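Local coordinates for protein N-acetylgalactosaminyltransferase 7 (Homo sapiens, PDB 6IWR) that belongs to the polypeptide GalNAc transferase family and joins a GT-A type glycosyltransferase domain to a ricin-type beta-trefoil lectin domain, at residues 183-188 and 228-233. Numbering follows the deposited sequence.
Sequences VLIDDF and AQKAKL
Val183 meets Ala231 methyl to methyl, where the chain just past the end of helix 219-230 lies over strand 179-186. CG2 of Val183 is 3.6 Å from CB of Ala231. Both side chains leave their backbones toward the opposite segment. With chi1 at 168°, CG1 of Val183 is trans to the backbone N, which leaves CG2 as the branch that meets the alanine methyl. The CA atoms of Val183 and Ala231 are 6.1 Å apart, the nearest such pair across the two segments. CG2 of Val183 also comes within 4.3 Å of the backbone O of Lys230, the last residue of the helix.

Ile185, two residues on, points the same way from the strand. Its CD1 reaches the aliphatic part of Lys230, 4.3 Å from CD, partway along the lysine chain. This is a looser touch than the one at Val183. The lysine chain sets out toward the strand and then turns off, and Lys230 makes a cation-pi contact with Phe212. No hydrogen bond joins the two segments, and the contact rests on apolar groups.

The chain leaves its helical path at Ala231, directly after helix 219-230. The Ala231 methyl also touches Leu237 of strand 236-240, so it sits over more than one strand. Val183 and Ile185 bond through their backbones to strand 149-155, which pairs in parallel with strand 179-186. Strand 209-213, helix 219-230 and strand 236-240 form a beta-alpha-beta crossover, with the helix covering one face of the parallel strands. This is typical of the Rossmann-like alpha/beta core of the GT-A fold.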
# COMPACT_ATOMS: atom_id res chain seq x y z
N VAL A 183 -9.72 5.39 35.62
CA VAL A 183 -10.74 6.22 34.98
C VAL A 183 -10.72 5.92 33.48
O VAL A 183 -9.75 6.25 32.79
CB VAL A 183 -10.48 7.71 35.25
CG1 VAL A 183 -11.36 8.58 34.34
CG2 VAL A 183 -10.72 8.03 36.70
N LEU A 184 -11.79 5.31 32.98
CA LEU A 184 -11.93 5.12 31.54
C LEU A 184 -12.69 6.32 30.99
O LEU A 184 -13.70 6.72 31.57
CB LEU A 184 -12.66 3.82 31.20
CG LEU A 184 -12.26 2.52 31.92
CD1 LEU A 184 -13.26 1.42 31.57
CD2 LEU A 184 -10.82 2.06 31.64
N ILE A 185 -12.18 6.90 29.92
CA ILE A 185 -12.81 8.04 29.25
C ILE A 185 -13.33 7.56 27.91
O ILE A 185 -12.54 7.31 26.98
CB ILE A 185 -11.86 9.23 29.08
CG1 ILE A 185 -11.33 9.71 30.41
CG2 ILE A 185 -12.60 10.36 28.37
CD1 ILE A 185 -12.34 10.45 31.22
N ASP A 186 -14.64 7.46 27.80
CA ASP A 186 -15.31 7.08 26.56
C ASP A 186 -15.41 8.30 25.67
O ASP A 186 -16.18 9.22 25.98
CB ASP A 186 -16.70 6.54 26.86
CG ASP A 186 -17.38 6.01 25.65
OD1 ASP A 186 -16.97 6.37 24.52
OD2 ASP A 186 -18.32 5.21 25.83
N ASP A 187 -14.67 8.33 24.57
CA ASP A 187 -14.76 9.47 23.66
C ASP A 187 -15.80 9.21 22.57
O ASP A 187 -15.50 9.16 21.37
CB ASP A 187 -13.41 9.78 23.04
CG ASP A 187 -13.36 11.17 22.46
OD1 ASP A 187 -14.07 12.05 23.01
OD2 ASP A 187 -12.63 11.38 21.46
N PHE A 188 -17.05 9.02 23.01
CA PHE A 188 -18.21 9.07 22.12
C PHE A 188 -18.30 7.82 21.23
O PHE A 188 -18.62 7.92 20.05
CB PHE A 188 -18.18 10.34 21.26
CG PHE A 188 -19.53 10.79 20.83
CD1 PHE A 188 -20.54 10.96 21.76
CD2 PHE A 188 -19.80 11.04 19.50
CE1 PHE A 188 -21.80 11.38 21.37
CE2 PHE A 188 -21.06 11.46 19.09
CZ PHE A 188 -22.06 11.63 20.03
N ALA A 228 -7.64 14.13 32.74
CA ALA A 228 -6.99 14.81 33.86
C ALA A 228 -8.02 15.46 34.79
O ALA A 228 -7.81 15.52 36.00
CB ALA A 228 -6.00 15.86 33.36
N GLN A 229 -9.14 15.92 34.24
CA GLN A 229 -10.07 16.68 35.05
C GLN A 229 -11.05 15.79 35.80
O GLN A 229 -11.46 16.11 36.92
CB GLN A 229 -10.81 17.67 34.17
CG GLN A 229 -9.85 18.53 33.45
CD GLN A 229 -10.52 19.44 32.46
OE1 GLN A 229 -11.38 19.02 31.68
NE2 GLN A 229 -10.11 20.70 32.46
N LYS A 230 -11.42 14.66 35.22
CA LYS A 230 -12.35 13.74 35.85
C LYS A 230 -11.65 12.71 36.72
O LYS A 230 -12.33 11.94 37.41
CB LYS A 230 -13.23 13.06 34.80
CG LYS A 230 -14.31 14.00 34.23
CD LYS A 230 -14.67 13.65 32.79
CE LYS A 230 -15.99 14.27 32.38
NZ LYS A 230 -16.94 14.28 33.54
N ALA A 231 -10.32 12.68 36.71
CA ALA A 231 -9.56 11.68 37.46
C ALA A 231 -8.86 12.44 38.56
O ALA A 231 -7.76 12.97 38.37
CB ALA A 231 -8.58 10.93 36.58
N LYS A 232 -9.51 12.51 39.72
CA LYS A 232 -9.15 13.47 40.74
C LYS A 232 -8.45 12.87 41.95
O LYS A 232 -7.84 13.62 42.71
CB LYS A 232 -10.41 14.18 41.24
CG LYS A 232 -11.20 14.85 40.17
CD LYS A 232 -12.60 15.00 40.67
CE LYS A 232 -13.27 16.20 40.07
NZ LYS A 232 -13.91 16.94 41.20
N LEU A 233 -8.52 11.54 42.12
CA LEU A 233 -8.08 10.88 43.35
C LEU A 233 -6.56 10.69 43.44
O LEU A 233 -6.01 10.69 44.55
CB LEU A 233 -8.73 9.52 43.45
CG LEU A 233 -10.12 9.37 44.01
CD1 LEU A 233 -10.90 10.66 43.93
CD2 LEU A 233 -10.81 8.26 43.26